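Local atomic coordinates of endonuclease V (Homo sapiens, PDB entry 6OZE), a protein that cleaves inosine-containing RNA as a metal-dependent endoribonuclease of the RNase H-like clan, related to bacterial enzymes that act on DNA. Residues 45-59 with 91-103. The protein carries 4 engineered substitutions. Residues are numbered along the deposited sequence; the frame is centred on the assembly and turned at random. Where two conformers were deposited one is given.
Unlike the reference sequence in segment 45-59: Ala49 (reference Lys). With ACT (acetate ion), chain B.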
loop_
_atom_site.group_PDB
_atom_site.type_symbol
_atom_site.label_atom_id
_atom_site.label_comp_id
_atom_site.label_asym_id
_atom_site.label_seq_id
_atom_site.Cartn_x
_atom_site.Cartn_y
_atom_site.Cartn_z
ATOM N N VAL A 45 9.220 -0.603 -0.686
ATOM C CA VAL A 45 10.516 -0.600 -0.020
ATOM C C VAL A 45 10.894 -2.044 0.248
ATOM O O VAL A 45 10.094 -2.805 0.804
ATOM C CB VAL A 45 10.501 0.205 1.292
ATOM C CG1 VAL A 45 11.883 0.140 1.968
ATOM C CG2 VAL A 45 10.127 1.632 1.007
ATOM N N SER A 46 12.114 -2.419 -0.134
ATOM C CA SER A 46 12.601 -3.777 0.042
ATOM C C SER A 46 13.978 -3.735 0.667
ATOM O O SER A 46 14.863 -3.054 0.151
ATOM C CB SER A 46 12.717 -4.489 -1.309
ATOM O OG SER A 46 11.418 -4.725 -1.845
ATOM N N PHE A 47 14.170 -4.493 1.742
ATOM C CA PHE A 47 15.470 -4.559 2.388
ATOM C C PHE A 47 16.428 -5.450 1.617
ATOM O O PHE A 47 16.034 -6.441 0.991
ATOM C CB PHE A 47 15.340 -5.090 3.811
ATOM C CG PHE A 47 14.610 -4.170 4.715
ATOM C CD1 PHE A 47 13.232 -4.227 4.816
ATOM C CD2 PHE A 47 15.299 -3.223 5.448
ATOM C CE1 PHE A 47 12.550 -3.368 5.644
ATOM C CE2 PHE A 47 14.626 -2.366 6.277
ATOM C CZ PHE A 47 13.244 -2.439 6.376
ATOM N N VAL A 48 17.703 -5.073 1.661
ATOM C CA VAL A 48 18.765 -5.943 1.184
ATOM C C VAL A 48 18.839 -7.171 2.078
ATOM O O VAL A 48 18.929 -7.053 3.309
ATOM C CB VAL A 48 20.098 -5.181 1.177
ATOM C CG1 VAL A 48 21.249 -6.103 0.807
ATOM C CG2 VAL A 48 19.989 -4.016 0.213
ATOM N N ALA A 49 18.807 -8.353 1.459
ATOM C CA ALA A 49 18.849 -9.610 2.200
ATOM C C ALA A 49 20.010 -9.621 3.183
ATOM O O ALA A 49 21.132 -9.232 2.848
ATOM C CB ALA A 49 18.983 -10.781 1.225
ATOM N N GLY A 50 19.729 -10.057 4.408
ATOM C CA GLY A 50 20.736 -10.013 5.448
ATOM C C GLY A 50 21.009 -8.632 5.986
ATOM O O GLY A 50 22.081 -8.395 6.552
ATOM N N ASP A 51 20.069 -7.703 5.820
ATOM C CA ASP A 51 20.261 -6.344 6.297
ATOM C C ASP A 51 18.922 -5.742 6.691
ATOM O O ASP A 51 17.914 -5.932 6.005
ATOM C CB ASP A 51 20.940 -5.464 5.243
ATOM C CG ASP A 51 21.488 -4.188 5.833
ATOM O OD1 ASP A 51 20.894 -3.712 6.819
ATOM O OD2 ASP A 51 22.512 -3.677 5.332
ATOM N N SER A 52 18.933 -5.001 7.796
ATOM C CA SER A 52 17.765 -4.274 8.267
ATOM C C SER A 52 17.896 -2.767 8.109
ATOM O O SER A 52 16.977 -2.044 8.509
ATOM C CB SER A 52 17.469 -4.621 9.731
ATOM O OG SER A 52 18.519 -4.182 10.578
ATOM N N VAL A 53 19.005 -2.263 7.559
ATOM C CA VAL A 53 19.187 -0.836 7.329
ATOM C C VAL A 53 19.174 -0.487 5.839
ATOM O O VAL A 53 18.394 0.355 5.402
ATOM C CB VAL A 53 20.435 -0.279 8.058
ATOM C CG1 VAL A 53 20.310 -0.520 9.561
ATOM C CG2 VAL A 53 21.730 -0.883 7.540
ATOM N N ARG A 54 20.019 -1.140 5.036
ATOM C CA ARG A 54 20.048 -0.806 3.612
ATOM C C ARG A 54 18.861 -1.414 2.879
ATOM O O ARG A 54 18.524 -2.588 3.071
ATOM C CB ARG A 54 21.357 -1.258 2.958
ATOM C CG ARG A 54 21.696 -0.519 1.659
ATOM C CD ARG A 54 21.991 0.975 1.891
ATOM N NE ARG A 54 22.474 1.638 0.679
ATOM C CZ ARG A 54 22.506 2.959 0.495
ATOM N NH1 ARG A 54 22.969 3.454 -0.651
ATOM N NH2 ARG A 54 22.067 3.780 1.441
ATOM N N ALA A 55 18.251 -0.616 2.009
ATOM C CA ALA A 55 17.036 -1.015 1.329
ATOM C C ALA A 55 16.971 -0.283 0.001
ATOM O O ALA A 55 17.799 0.589 -0.296
ATOM C CB ALA A 55 15.807 -0.681 2.184
ATOM N N CYS A 56 15.990 -0.653 -0.814
ATOM C CA CYS A 56 15.680 0.083 -2.029
ATOM C C CYS A 56 14.243 0.572 -1.952
ATOM O O CYS A 56 13.348 -0.180 -1.546
ATOM C CB CYS A 56 15.860 -0.799 -3.263
ATOM S SG CYS A 56 15.620 0.075 -4.797
ATOM N N ALA A 57 14.032 1.836 -2.305
ATOM C CA ALA A 57 12.699 2.421 -2.397
ATOM C C ALA A 57 12.395 2.660 -3.867
ATOM O O ALA A 57 13.247 3.176 -4.604
ATOM C CB ALA A 57 12.630 3.744 -1.620
ATOM N N SER A 58 11.189 2.267 -4.304
ATOM C CA SER A 58 10.819 2.396 -5.705
ATOM C C SER A 58 9.439 3.021 -5.858
ATOM O O SER A 58 8.530 2.768 -5.054
ATOM C CB SER A 58 10.803 1.033 -6.409
ATOM O OG SER A 58 12.114 0.459 -6.400
ATOM N N LEU A 59 9.300 3.825 -6.905
ATOM C CA LEU A 59 8.017 4.387 -7.323
ATOM C C LEU A 59 7.836 4.102 -8.798
ATOM O O LEU A 59 8.731 4.383 -9.604
ATOM C CB LEU A 59 8.002 5.901 -7.068
ATOM C CG LEU A 59 6.891 6.702 -7.758
ATOM C CD1 LEU A 59 5.536 6.321 -7.168
ATOM C CD2 LEU A 59 7.145 8.191 -7.577
ATOM N N ARG A 91 10.074 4.532 9.180
ATOM C CA ARG A 91 11.289 4.143 8.475
ATOM C C ARG A 91 11.187 4.358 6.974
ATOM O O ARG A 91 12.183 4.725 6.342
ATOM C CB ARG A 91 11.602 2.668 8.742
ATOM C CG ARG A 91 11.362 2.246 10.180
ATOM C CD ARG A 91 12.515 1.439 10.710
ATOM N NE ARG A 91 12.778 0.237 9.934
ATOM C CZ ARG A 91 13.981 -0.312 9.809
ATOM N NH1 ARG A 91 15.035 0.243 10.389
ATOM N NH2 ARG A 91 14.133 -1.413 9.096
ATOM N N GLU A 92 10.004 4.154 6.395
ATOM C CA GLU A 92 9.816 4.055 4.949
ATOM C C GLU A 92 9.257 5.316 4.306
ATOM O O GLU A 92 9.684 5.686 3.204
ATOM C CB GLU A 92 8.865 2.900 4.623
ATOM C CG GLU A 92 9.404 1.524 4.947
ATOM C CD GLU A 92 8.476 0.426 4.462
ATOM O OE1 GLU A 92 7.473 0.752 3.794
ATOM O OE2 GLU A 92 8.752 -0.759 4.741
ATOM N N VAL A 93 8.289 5.971 4.954
ATOM C CA VAL A 93 7.627 7.123 4.327
ATOM C C VAL A 93 8.582 8.222 3.889
ATOM O O VAL A 93 8.375 8.787 2.798
ATOM C CB VAL A 93 6.457 7.610 5.193
ATOM C CG1 VAL A 93 5.965 8.959 4.700
ATOM C CG2 VAL A 93 5.311 6.613 5.162
ATOM N N PRO A 94 9.630 8.597 4.652
ATOM C CA PRO A 94 10.509 9.675 4.174
ATOM C C PRO A 94 11.023 9.447 2.765
ATOM O O PRO A 94 11.080 10.384 1.958
ATOM C CB PRO A 94 11.650 9.674 5.195
ATOM C CG PRO A 94 11.027 9.167 6.434
ATOM C CD PRO A 94 10.053 8.122 5.985
ATOM N N PHE A 95 11.402 8.213 2.448
ATOM C CA PHE A 95 11.996 7.940 1.147
ATOM C C PHE A 95 10.951 7.869 0.050
ATOM O O PHE A 95 11.183 8.356 -1.063
ATOM C CB PHE A 95 12.824 6.661 1.223
ATOM C CG PHE A 95 13.849 6.715 2.297
ATOM C CD1 PHE A 95 14.992 7.474 2.129
ATOM C CD2 PHE A 95 13.648 6.070 3.504
ATOM C CE1 PHE A 95 15.936 7.558 3.129
ATOM C CE2 PHE A 95 14.592 6.163 4.513
ATOM C CZ PHE A 95 15.736 6.900 4.322
ATOM N N LEU A 96 9.799 7.273 0.342
ATOM C CA LEU A 96 8.750 7.238 -0.659
ATOM C C LEU A 96 8.234 8.639 -0.943
ATOM O O LEU A 96 7.971 8.993 -2.097
ATOM C CB LEU A 96 7.620 6.332 -0.176
ATOM C CG LEU A 96 8.033 4.872 0.010
ATOM C CD1 LEU A 96 6.822 4.055 0.508
ATOM C CD2 LEU A 96 8.535 4.307 -1.308
ATOM N N LEU A 97 8.081 9.454 0.099
ATOM C CA LEU A 97 7.641 10.826 -0.122
ATOM C C LEU A 97 8.621 11.588 -1.012
ATOM O O LEU A 97 8.204 12.362 -1.883
ATOM C CB LEU A 97 7.428 11.525 1.219
ATOM C CG LEU A 97 6.507 12.741 1.213
ATOM C CD1 LEU A 97 5.881 12.893 2.565
ATOM C CD2 LEU A 97 7.299 13.976 0.878
ATOM N N GLU A 98 9.932 11.378 -0.816
ATOM C CA GLU A 98 10.935 12.036 -1.643
ATOM C C GLU A 98 10.829 11.620 -3.108
ATOM O O GLU A 98 11.033 12.442 -4.012
ATOM C CB GLU A 98 12.332 11.720 -1.109
ATOM C CG GLU A 98 13.435 12.515 -1.754
ATOM C CD GLU A 98 13.420 13.978 -1.340
ATOM O OE1 GLU A 98 12.805 14.302 -0.301
ATOM O OE2 GLU A 98 14.027 14.798 -2.057
ATOM N N LEU A 99 10.534 10.343 -3.363
ATOM C CA LEU A 99 10.370 9.910 -4.748
ATOM C C LEU A 99 9.153 10.565 -5.390
ATOM O O LEU A 99 9.206 10.967 -6.558
ATOM C CB LEU A 99 10.232 8.386 -4.823
ATOM C CG LEU A 99 11.490 7.594 -4.450
ATOM C CD1 LEU A 99 11.153 6.087 -4.403
ATOM C CD2 LEU A 99 12.599 7.874 -5.434
ATOM N N VAL A 100 8.049 10.670 -4.646
ATOM C CA VAL A 100 6.852 11.303 -5.197
ATOM C C VAL A 100 7.118 12.771 -5.497
ATOM O O VAL A 100 6.733 13.287 -6.555
ATOM C CB VAL A 100 5.660 11.108 -4.241
ATOM C CG1 VAL A 100 4.443 11.884 -4.745
ATOM C CG2 VAL A 100 5.335 9.635 -4.108
ATOM N N GLN A 101 7.809 13.466 -4.585
ATOM C CA GLN A 101 8.094 14.877 -4.822
ATOM C C GLN A 101 9.032 15.072 -6.007
ATOM O O GLN A 101 8.836 15.993 -6.812
ATOM C CB GLN A 101 8.646 15.544 -3.562
ATOM C CG GLN A 101 8.749 17.064 -3.695
ATOM C CD GLN A 101 7.392 17.718 -3.928
ATOM O OE1 GLN A 101 6.359 17.211 -3.488
ATOM N NE2 GLN A 101 7.393 18.847 -4.630
ATOM N N GLN A 102 10.053 14.219 -6.143
ATOM C CA GLN A 102 10.906 14.283 -7.324
ATOM C C GLN A 102 10.079 14.182 -8.603
ATOM O O GLN A 102 10.274 14.953 -9.551
ATOM C CB GLN A 102 11.955 13.171 -7.290
ATOM C CG GLN A 102 12.709 13.042 -8.610
ATOM C CD GLN A 102 13.510 11.760 -8.730
ATOM O OE1 GLN A 102 13.322 10.820 -7.959
ATOM N NE2 GLN A 102 14.410 11.715 -9.708
ATOM N N LEU A 103 9.148 13.233 -8.641
ATOM C CA LEU A 103 8.272 13.109 -9.802
ATOM C C LEU A 103 7.441 14.375 -9.996
ATOM O O LEU A 103 7.335 14.895 -11.110
ATOM C CB LEU A 103 7.377 11.882 -9.632
ATOM C CG LEU A 103 6.400 11.647 -10.788
ATOM C CD1 LEU A 103 7.153 11.548 -12.111
ATOM C CD2 LEU A 103 5.559 10.398 -10.519
HETATM C C ACT B . 24.350 0.703 -1.832
HETATM O O ACT B . 24.182 0.215 -0.688
HETATM O OXT ACT B . 23.831 1.727 -2.343
HETATM C CH3 ACT B . 25.387 -0.040 -2.718
HETATM O O HOH W 1 8.247 -2.826 2.834
#
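Arg91 NH2 donates to the backbone oxygen Ser52 O at 3.0 Å, nearly straight (160° at the hydrogen) and in the carbonyl plane. The Arg91 chain bends at chi2 and chi3, bringing its guanidinium to the carbonyl of Ser52; NH1 is taken by Ala81 O, so one side chain ties two backbone carbonyls together. Arg91 NH2 also comes close to Phe47 CE2 and CZ, approaching obliquely, with the ring and guanidinium planes 16° apart. Next along helix 89-106, Glu92 extends beyond CG and lays its carboxylate against Val45, Glu92 CD 3.8 Å from Val45 CB, while a water bridges Glu92 OE2 to Val45 O. From here the contact turns apolar. Val45 CG2 meets Leu96 CD2 at 3.9 Å, and Ala57 CB sits among Phe95 CB, Leu96 CD2 and Leu99 CD1. Leu59, with CG anti to the backbone N (chi1 165°), sends CD2 against Leu99 O at 3.6 Å and on to Val100 and Leu103. Helix 89-106 thus covers one side of the antiparallel strands 39-47 and 54-63 of the RNase H-like sheet, with helix 226-242 touching Ser46 and Cys56. Apolar packing, with one water-bridged carboxylate at its end, joins helix to sheet, whereas the poorly ordered hairpin loop is held through a guanidinium.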